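Local coordinates for protein TruD (Uncultured prochloron, PDB 4BS9) that probably catalyses ATP-dependent heterocyclisation of amino-acid side chains in the precursor peptide of a trunkamide-type cyanobactin, and carries a zinc ion bound by four cysteines, at residues 594-599 with 617-622; 484-489 with 746-751; 467-472 with 769-774. All blocks are in the same frame, centred on the assembly; numbering follows the deposited sequence.

Contact 1. Residues 594-599 with 617-622; sequences TQNRDL and SNRKAG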
loop_
_atom_site.group_PDB
_atom_site.type_symbol
_atom_site.label_atom_id
_atom_site.label_comp_id
_atom_site.label_asym_id
_atom_site.label_seq_id
_atom_site.Cartn_x
_atom_site.Cartn_y
_atom_site.Cartn_z
ATOM N N THR A 594 27.456 -19.359 16.084
ATOM C CA THR A 594 28.070 -18.552 15.033
ATOM C C THR A 594 27.924 -17.056 15.326
ATOM O O THR A 594 28.744 -16.260 14.881
ATOM C CB THR A 594 27.483 -18.862 13.645
ATOM O OG1 THR A 594 26.079 -18.614 13.642
ATOM C CG2 THR A 594 27.715 -20.305 13.276
ATOM N N GLN A 595 26.890 -16.679 16.080
ATOM C CA GLN A 595 26.663 -15.278 16.451
ATOM C C GLN A 595 27.144 -14.978 17.863
ATOM O O GLN A 595 26.578 -14.118 18.539
ATOM C CB GLN A 595 25.175 -14.912 16.340
ATOM C CG GLN A 595 24.495 -15.400 15.073
ATOM C CD GLN A 595 25.347 -15.167 13.836
ATOM O OE1 GLN A 595 25.825 -14.058 13.611
ATOM N NE2 GLN A 595 25.548 -16.215 13.035
ATOM N N ASN A 596 28.179 -15.690 18.307
ATOM C CA ASN A 596 28.824 -15.408 19.581
ATOM C C ASN A 596 27.865 -15.497 20.775
ATOM O O ASN A 596 27.816 -14.588 21.608
ATOM C CB ASN A 596 29.452 -14.015 19.519
ATOM C CG ASN A 596 30.403 -13.757 20.660
ATOM O OD1 ASN A 596 30.062 -13.057 21.617
ATOM N ND2 ASN A 596 31.598 -14.329 20.575
ATOM N N ARG A 597 27.098 -16.585 20.850
ATOM C CA ARG A 597 26.087 -16.741 21.903
ATOM C C ARG A 597 25.784 -18.187 22.280
ATOM O O ARG A 597 25.702 -19.063 21.423
ATOM C CB ARG A 597 24.784 -16.048 21.505
ATOM C CG ARG A 597 24.729 -14.578 21.876
ATOM C CD ARG A 597 23.324 -13.991 21.745
ATOM N NE ARG A 597 23.248 -12.683 22.392
ATOM C CZ ARG A 597 22.960 -12.472 23.676
ATOM N NH1 ARG A 597 22.672 -13.474 24.501
ATOM N NH2 ARG A 597 22.953 -11.233 24.144
ATOM N N ASP A 598 25.599 -18.417 23.576
ATOM C CA ASP A 598 25.141 -19.698 24.071
ATOM C C ASP A 598 23.649 -19.611 24.268
ATOM O O ASP A 598 23.071 -18.525 24.215
ATOM C CB ASP A 598 25.794 -20.038 25.402
ATOM C CG ASP A 598 27.308 -20.020 25.340
ATOM O OD1 ASP A 598 27.891 -20.519 24.344
ATOM O OD2 ASP A 598 27.916 -19.510 26.311
ATOM N N LEU A 599 23.032 -20.761 24.524
ATOM C CA LEU A 599 21.587 -20.848 24.642
ATOM C C LEU A 599 21.161 -22.149 25.321
ATOM O O LEU A 599 21.322 -23.215 24.753
ATOM C CB LEU A 599 20.969 -20.742 23.246
ATOM C CG LEU A 599 19.450 -20.807 23.113
ATOM C CD1 LEU A 599 18.733 -19.866 24.069
ATOM C CD2 LEU A 599 19.069 -20.477 21.680
ATOM N N SER A 617 19.961 -16.975 26.849
ATOM C CA SER A 617 21.112 -16.772 25.989
ATOM C C SER A 617 22.059 -15.744 26.549
ATOM O O SER A 617 21.649 -14.646 26.898
ATOM C CB SER A 617 20.708 -16.309 24.615
ATOM O OG SER A 617 21.875 -15.908 23.920
ATOM N N ASN A 618 23.333 -16.109 26.580
ATOM C CA ASN A 618 24.404 -15.224 26.977
ATOM C C ASN A 618 25.408 -15.136 25.855
ATOM O O ASN A 618 25.592 -16.099 25.107
ATOM C CB ASN A 618 25.116 -15.766 28.217
ATOM C CG ASN A 618 25.741 -17.136 27.984
ATOM O OD1 ASN A 618 25.065 -18.161 28.101
ATOM N ND2 ASN A 618 27.032 -17.158 27.659
ATOM N N ARG A 619 26.066 -13.981 25.754
ATOM C CA ARG A 619 27.227 -13.816 24.886
ATOM C C ARG A 619 28.338 -14.752 25.318
ATOM O O ARG A 619 28.449 -15.088 26.493
ATOM C CB ARG A 619 27.748 -12.389 24.936
ATOM C CG ARG A 619 27.135 -11.473 23.901
ATOM C CD ARG A 619 27.643 -10.053 24.101
ATOM N NE ARG A 619 28.126 -9.411 22.876
ATOM C CZ ARG A 619 27.356 -9.032 21.851
ATOM N NH1 ARG A 619 26.037 -9.247 21.854
ATOM N NH2 ARG A 619 27.918 -8.444 20.797
ATOM N N LYS A 620 29.157 -15.172 24.362
ATOM C CA LYS A 620 30.255 -16.103 24.639
ATOM C C LYS A 620 31.518 -15.351 25.026
ATOM O O LYS A 620 32.188 -15.725 25.977
ATOM C CB LYS A 620 30.522 -16.991 23.424
ATOM C CG LYS A 620 29.386 -17.947 23.118
ATOM C CD LYS A 620 29.560 -18.664 21.789
ATOM C CE LYS A 620 30.739 -19.623 21.807
ATOM N NZ LYS A 620 30.644 -20.598 22.924
ATOM N N ALA A 621 31.825 -14.301 24.263
ATOM C CA ALA A 621 32.949 -13.398 24.523
ATOM C C ALA A 621 32.482 -11.943 24.491
ATOM O O ALA A 621 31.342 -11.659 24.127
ATOM C CB ALA A 621 34.058 -13.621 23.503
ATOM N N GLY A 622 33.379 -11.031 24.855
ATOM C CA GLY A 622 33.034 -9.632 25.101
ATOM C C GLY A 622 33.041 -9.422 26.600
ATOM O O GLY A 622 33.100 -10.386 27.363
#
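At the open end of the beta hairpin formed by strands 597-603 and 612-619, Arg597 and Arg619 form a non-hydrogen-bonded pair, and the two short strand segments run antiparallel at 158°. Next to this pair Asp598 N donates to Asn618 O at 2.8 Å, while the return bond from Asn618 N to Asp598 O is weak. Past the strand end, Lys620 N donates to Asn596 O at 3.1 Å.

Side chains add further bonds. Ser617 OG is used twice: it donates to Asp598 O at 2.9 Å, almost in line with the carbonyl bond, and accepts from Arg597 NH1 at 2.6 Å. With CG to NE extended, the Arg597 chain carries its guanidinium along Ser617, whose OG lies 16° out of the guanidinium plane. Arg626 O takes a further bond from Arg597 NH2.

Asp598, on the opposite face from Arg597, has a partner for each carboxylate oxygen. Lys620 NZ approaches OD1 of Asp598 at 3.1 Å on the syn lone pair, completing a salt bridge, whereas Asn618 ND2 meets OD2 of Asp598 at 2.9 Å on the anti side and well out of the carboxylate plane. Lys620 bends at chi3 and chi4 to arrive crosswise.

Side-chain bonds thus lie on both faces of an antiparallel beta hairpin, here the edge strand 597-603 and the central strand 612-619 of a three-stranded sheet.

Contact 2. Residues 484-489 with 746-751; sequences THDWIP and FWSRFG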
loop_
_atom_site.group_PDB
_atom_site.type_symbol
_atom_site.label_atom_id
_atom_site.label_comp_id
_atom_site.label_asym_id
_atom_site.label_seq_id
_atom_site.Cartn_x
_atom_site.Cartn_y
_atom_site.Cartn_z
ATOM N N THR A 484 6.598 1.396 36.316
ATOM C CA THR A 484 5.146 1.468 36.385
ATOM C C THR A 484 4.534 0.364 37.263
ATOM O O THR A 484 3.444 0.540 37.813
ATOM C CB THR A 484 4.527 1.386 34.979
ATOM O OG1 THR A 484 3.113 1.565 35.078
ATOM C CG2 THR A 484 4.827 0.035 34.302
ATOM N N HIS A 485 5.229 -0.771 37.364
ATOM C CA HIS A 485 4.834 -1.887 38.235
ATOM C C HIS A 485 4.832 -1.511 39.720
ATOM O O HIS A 485 3.891 -1.822 40.447
ATOM C CB HIS A 485 5.805 -3.073 38.069
ATOM C CG HIS A 485 5.603 -3.872 36.817
ATOM N ND1 HIS A 485 6.651 -4.263 36.009
ATOM C CD2 HIS A 485 4.481 -4.375 36.248
ATOM C CE1 HIS A 485 6.182 -4.964 34.992
ATOM N NE2 HIS A 485 4.869 -5.048 35.114
ATOM N N ASP A 486 5.895 -0.842 40.157
ATOM C CA ASP A 486 6.179 -0.669 41.587
ATOM C C ASP A 486 5.338 0.420 42.259
ATOM O O ASP A 486 5.626 0.808 43.393
ATOM C CB ASP A 486 7.667 -0.364 41.802
ATOM C CG ASP A 486 8.584 -1.336 41.071
ATOM O OD1 ASP A 486 8.086 -2.322 40.483
ATOM O OD2 ASP A 486 9.808 -1.102 41.079
ATOM N N TRP A 487 4.321 0.930 41.562
ATOM C CA TRP A 487 3.292 1.733 42.205
ATOM C C TRP A 487 2.523 0.804 43.124
ATOM O O TRP A 487 1.855 -0.130 42.663
ATOM C CB TRP A 487 2.332 2.339 41.180
ATOM C CG TRP A 487 1.050 2.870 41.788
ATOM C CD1 TRP A 487 -0.154 2.199 41.929
ATOM C CD2 TRP A 487 0.847 4.170 42.346
ATOM N NE1 TRP A 487 -1.082 3.015 42.537
ATOM C CE2 TRP A 487 -0.499 4.228 42.798
ATOM C CE3 TRP A 487 1.667 5.298 42.503
ATOM C CZ2 TRP A 487 -1.037 5.373 43.389
ATOM C CZ3 TRP A 487 1.132 6.440 43.094
ATOM C CH2 TRP A 487 -0.207 6.467 43.534
ATOM N N ILE A 488 2.626 1.051 44.423
ATOM C CA ILE A 488 1.844 0.291 45.384
ATOM C C ILE A 488 0.544 1.039 45.498
ATOM O O ILE A 488 0.570 2.224 45.771
ATOM C CB ILE A 488 2.490 0.236 46.779
ATOM C CG1 ILE A 488 3.994 -0.061 46.694
ATOM C CG2 ILE A 488 1.766 -0.779 47.651
ATOM C CD1 ILE A 488 4.373 -1.194 45.772
ATOM N N PRO A 489 -0.596 0.368 45.280
ATOM C CA PRO A 489 -1.844 1.095 45.372
ATOM C C PRO A 489 -2.194 1.361 46.828
ATOM O O PRO A 489 -1.371 1.153 47.702
ATOM C CB PRO A 489 -2.864 0.136 44.733
ATOM C CG PRO A 489 -2.121 -1.104 44.351
ATOM C CD PRO A 489 -0.827 -1.070 45.093
ATOM N N PHE A 746 1.835 -12.372 39.989
ATOM C CA PHE A 746 2.233 -11.418 38.980
ATOM C C PHE A 746 3.463 -10.708 39.499
ATOM O O PHE A 746 3.756 -10.756 40.697
ATOM C CB PHE A 746 1.092 -10.440 38.745
ATOM C CG PHE A 746 1.339 -9.452 37.643
ATOM C CD1 PHE A 746 1.742 -9.874 36.384
ATOM C CD2 PHE A 746 1.130 -8.086 37.859
ATOM C CE1 PHE A 746 1.954 -8.954 35.369
ATOM C CE2 PHE A 746 1.342 -7.167 36.849
ATOM C CZ PHE A 746 1.752 -7.602 35.602
ATOM N N TRP A 747 4.182 -10.073 38.582
ATOM C CA TRP A 747 5.415 -9.366 38.892
ATOM C C TRP A 747 5.224 -8.374 40.035
ATOM O O TRP A 747 4.197 -7.712 40.123
ATOM C CB TRP A 747 5.962 -8.670 37.624
ATOM C CG TRP A 747 6.393 -9.662 36.541
ATOM C CD1 TRP A 747 6.965 -10.894 36.736
ATOM C CD2 TRP A 747 6.294 -9.498 35.117
ATOM N NE1 TRP A 747 7.220 -11.505 35.535
ATOM C CE2 TRP A 747 6.822 -10.674 34.521
ATOM C CE3 TRP A 747 5.817 -8.476 34.283
ATOM C CZ2 TRP A 747 6.884 -10.854 33.130
ATOM C CZ3 TRP A 747 5.883 -8.654 32.891
ATOM C CH2 TRP A 747 6.416 -9.835 32.334
ATOM N N SER A 748 6.194 -8.339 40.946
ATOM C CA SER A 748 6.387 -7.209 41.857
ATOM C C SER A 748 5.475 -7.184 43.095
ATOM O O SER A 748 5.391 -6.165 43.781
ATOM C CB SER A 748 6.233 -5.911 41.061
ATOM O OG SER A 748 6.854 -4.828 41.705
ATOM N N ARG A 749 4.810 -8.296 43.392
ATOM C CA ARG A 749 3.821 -8.339 44.475
ATOM C C ARG A 749 4.151 -9.471 45.402
ATOM O O ARG A 749 4.193 -10.618 44.961
ATOM C CB ARG A 749 2.423 -8.559 43.907
ATOM C CG ARG A 749 1.860 -7.376 43.139
ATOM C CD ARG A 749 1.170 -7.891 41.890
ATOM N NE ARG A 749 0.112 -7.028 41.355
ATOM C CZ ARG A 749 0.303 -5.861 40.748
ATOM N NH1 ARG A 749 1.519 -5.330 40.618
ATOM N NH2 ARG A 749 -0.745 -5.206 40.290
ATOM N N PHE A 750 4.342 -9.150 46.680
ATOM C CA PHE A 750 4.956 -10.073 47.640
ATOM C C PHE A 750 4.082 -10.454 48.829
ATOM O O PHE A 750 4.596 -10.770 49.915
ATOM C CB PHE A 750 6.257 -9.474 48.172
ATOM C CG PHE A 750 7.214 -9.118 47.101
ATOM C CD1 PHE A 750 7.744 -10.104 46.302
ATOM C CD2 PHE A 750 7.561 -7.795 46.871
ATOM C CE1 PHE A 750 8.619 -9.787 45.289
ATOM C CE2 PHE A 750 8.438 -7.465 45.863
ATOM C CZ PHE A 750 8.966 -8.464 45.068
ATOM N N GLY A 751 2.772 -10.442 48.632
ATOM C CA GLY A 751 1.854 -10.861 49.683
ATOM C C GLY A 751 1.928 -12.354 49.910
ATOM O O GLY A 751 2.362 -13.098 49.031
#
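His485 and Ser748 bring together the loop before strand 497-505 and the loop between strand 735-740 and helix 754-761, and the closest packing is aromatic. The imidazole of His485 sits beside Phe746 and Trp747: CE1 of His485 is 3.6 Å from CE3 of Trp747, and NE2 of His485 is 4.1 Å from CZ of Phe746. Its plane is turned 75° from the six-membered ring of Trp747 and 80° from the Phe746 ring, steeply inclined to both in an aromatic cluster. Arg559 of helix 545-568 packs on both Phe746 and Trp747. Phe746 CG stands anti to its own nitrogen (chi1 -176°), which brings CZ to the histidine.

By comparison the Asp486 side is sparse. Ser748, third residue of a type II beta turn from Phe746 to Arg749, donates from OG to OD1 of Asp486 at 3.0 Å, arriving from above the carboxylate plane. Beyond this bond, CB of His485 lies 4.1 Å from CB of Ser748. The touching residues are partly exposed, apart from buried Arg749, whose guanidinium has Phe746 CD2 over its centre.

With 236 Å² buried, the chemistry implies a surface junction made of aromatic packing and one hydroxyl-carboxylate hydrogen bond.

Contact 3. Residues 467-472 with 769-774; sequences SDRQYD and LAEAQM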
loop_
_atom_site.group_PDB
_atom_site.type_symbol
_atom_site.label_atom_id
_atom_site.label_comp_id
_atom_site.label_asym_id
_atom_site.label_seq_id
_atom_site.Cartn_x
_atom_site.Cartn_y
_atom_site.Cartn_z
ATOM N N SER A 467 2.126 -7.179 49.862
ATOM C CA SER A 467 2.433 -7.458 51.269
ATOM C C SER A 467 2.010 -6.300 52.144
ATOM O O SER A 467 1.870 -5.174 51.668
ATOM C CB SER A 467 3.934 -7.693 51.482
ATOM O OG SER A 467 4.669 -6.480 51.412
ATOM N N ASP A 468 1.825 -6.573 53.431
ATOM C CA ASP A 468 1.538 -5.503 54.374
ATOM C C ASP A 468 2.680 -4.494 54.362
ATOM O O ASP A 468 2.443 -3.309 54.279
ATOM C CB ASP A 468 1.281 -6.050 55.771
ATOM C CG ASP A 468 0.022 -6.893 55.836
ATOM O OD1 ASP A 468 -1.033 -6.430 55.359
ATOM O OD2 ASP A 468 0.087 -8.023 56.358
ATOM N N ARG A 469 3.915 -4.966 54.388
ATOM C CA ARG A 469 5.064 -4.084 54.228
ATOM C C ARG A 469 4.926 -3.154 53.029
ATOM O O ARG A 469 5.063 -1.948 53.168
ATOM C CB ARG A 469 6.340 -4.904 54.080
ATOM C CG ARG A 469 7.480 -4.174 53.387
ATOM C CD ARG A 469 8.692 -5.075 53.250
ATOM N NE ARG A 469 9.655 -4.908 54.336
ATOM C CZ ARG A 469 10.632 -5.773 54.624
ATOM N NH1 ARG A 469 10.786 -6.901 53.930
ATOM N NH2 ARG A 469 11.469 -5.516 55.624
ATOM N N GLN A 470 4.669 -3.713 51.853
ATOM C CA GLN A 470 4.570 -2.900 50.633
ATOM C C GLN A 470 3.633 -1.693 50.796
ATOM O O GLN A 470 4.003 -0.564 50.459
ATOM C CB GLN A 470 4.131 -3.759 49.442
ATOM C CG GLN A 470 5.254 -4.599 48.845
ATOM C CD GLN A 470 4.751 -5.607 47.840
ATOM O OE1 GLN A 470 4.095 -6.578 48.203
ATOM N NE2 GLN A 470 5.041 -5.377 46.565
ATOM N N TYR A 471 2.433 -1.954 51.320
ATOM C CA TYR A 471 1.410 -0.928 51.597
ATOM C C TYR A 471 1.875 0.137 52.595
ATOM O O TYR A 471 1.744 1.329 52.355
ATOM C CB TYR A 471 0.153 -1.576 52.193
ATOM C CG TYR A 471 -0.827 -2.209 51.221
ATOM C CD1 TYR A 471 -1.279 -1.522 50.109
ATOM C CD2 TYR A 471 -1.358 -3.476 51.465
ATOM C CE1 TYR A 471 -2.192 -2.089 49.241
ATOM C CE2 TYR A 471 -2.271 -4.050 50.601
ATOM C CZ TYR A 471 -2.684 -3.350 49.488
ATOM O OH TYR A 471 -3.602 -3.890 48.616
ATOM N N ASP A 472 2.398 -0.298 53.733
ATOM C CA ASP A 472 2.746 0.626 54.803
ATOM C C ASP A 472 3.874 1.527 54.353
ATOM O O ASP A 472 3.915 2.697 54.705
ATOM C CB ASP A 472 3.122 -0.130 56.074
ATOM C CG ASP A 472 2.068 -1.160 56.471
ATOM O OD1 ASP A 472 1.386 -1.696 55.556
ATOM O OD2 ASP A 472 1.899 -1.432 57.687
ATOM N N LEU A 769 10.772 -18.951 51.830
ATOM C CA LEU A 769 11.724 -17.854 51.820
ATOM C C LEU A 769 11.097 -16.641 52.494
ATOM O O LEU A 769 9.876 -16.544 52.594
ATOM C CB LEU A 769 12.114 -17.528 50.382
ATOM C CG LEU A 769 13.297 -16.593 50.176
ATOM C CD1 LEU A 769 14.563 -17.207 50.759
ATOM C CD2 LEU A 769 13.470 -16.300 48.692
ATOM N N ALA A 770 11.932 -15.730 52.982
ATOM C CA ALA A 770 11.445 -14.508 53.633
ATOM C C ALA A 770 11.253 -13.410 52.599
ATOM O O ALA A 770 11.931 -13.402 51.568
ATOM C CB ALA A 770 12.431 -14.053 54.694
ATOM N N GLU A 771 10.348 -12.478 52.880
ATOM C CA GLU A 771 10.085 -11.354 51.964
ATOM C C GLU A 771 11.354 -10.544 51.602
ATOM O O GLU A 771 11.542 -10.172 50.441
ATOM C CB GLU A 771 9.003 -10.440 52.552
ATOM C CG GLU A 771 8.523 -9.324 51.632
ATOM C CD GLU A 771 7.379 -8.527 52.234
ATOM O OE1 GLU A 771 6.965 -8.860 53.361
ATOM O OE2 GLU A 771 6.890 -7.571 51.585
ATOM N N ALA A 772 12.222 -10.286 52.584
ATOM C CA ALA A 772 13.463 -9.526 52.347
ATOM C C ALA A 772 14.447 -10.290 51.460
ATOM O O ALA A 772 15.277 -9.681 50.790
ATOM C CB ALA A 772 14.122 -9.143 53.662
ATOM N N GLN A 773 14.349 -11.616 51.445
ATOM C CA GLN A 773 15.224 -12.435 50.594
ATOM C C GLN A 773 14.699 -12.638 49.156
ATOM O O GLN A 773 15.382 -13.261 48.338
ATOM C CB GLN A 773 15.513 -13.799 51.255
ATOM C CG GLN A 773 16.835 -13.882 52.015
ATOM C CD GLN A 773 16.883 -12.976 53.242
ATOM O OE1 GLN A 773 15.942 -12.934 54.043
ATOM N NE2 GLN A 773 17.988 -12.255 53.400
ATOM N N MET A 774 13.513 -12.118 48.830
ATOM C CA MET A 774 13.019 -12.216 47.455
ATOM C C MET A 774 13.980 -11.494 46.507
ATOM O O MET A 774 14.478 -10.419 46.821
ATOM C CB MET A 774 11.587 -11.655 47.310
ATOM C CG MET A 774 10.489 -12.442 48.023
ATOM S SD MET A 774 10.594 -14.236 47.777
ATOM C CE MET A 774 9.345 -14.504 46.562
#
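Ser467 OG is modelled as donating to OE2 of Glu771, and the same hydroxyl forms half of the capping box that starts helix 468-472. The 2.5 Å between OG of Ser467 and OE2 of Glu771 is very short, and at this resolution its exact length is doubtful. Inside the box, Gln470 N donates to Ser467 OG at 2.8 Å. Ser467 N donates in turn to Gln470 OE1 at 2.6 Å, and both bonds are nearly straight. Ser467 OG therefore accepts from the helix while, in the model, it faces the carboxylate as a donor. Its chi1 of 74° places the oxygen between the backbone nitrogen and carbonyl carbon, where it can face both partners.

Gln470 also ties this helix start to the loop 746-751: its OE1 accepts from Phe750 N, and a weak bond runs from its NE2 to Ser748 O. Glu771 reaches the cap by an extended chain beyond CG, with Phe750 and Tyr756 against its side. The carboxylate lies at the N-terminal end of the helix, where the helix dipole would probably favour its negative charge.

Outward from this polar centre the contact becomes packing. The Arg469 and Glu771 chains run alongside each other, head to tail, with CD of Arg469 at 3.5 Å from OE2 of Glu771, and the guanidinium and carboxylate planes are 65° apart. Arg469 makes no salt bridge with Glu771: no N-H points at its OE1. The guanidinium passes on toward Ala772, whose N lies near its plane at the edge; the methyl CB of Ala772 is 4.0 Å from Arg469 NH1.

Along the chain the three contacts are nested. Residues 467-472 and 484-489 come first, the hairpin segments of contact 1 follow, then 746-751 and 769-774, so contact 1 lies inside the loop closed by contact 2, and contact 2 inside that closed by contact 3. Contacts 2 and 3 are neighbours, with centres about 11 Å apart; they touch where Ile488 CG2 packs on Gln470 O and Phe750 O lies against Ser467 CB. Contact 1 stands apart, its centre about 33 Å from that of contact 2 and 36 Å from that of contact 3, in a separate three-stranded sheet. Contacts 2 and 3 thus bring the loops around helix 754-761 back onto residues 467-489, away from the zinc site.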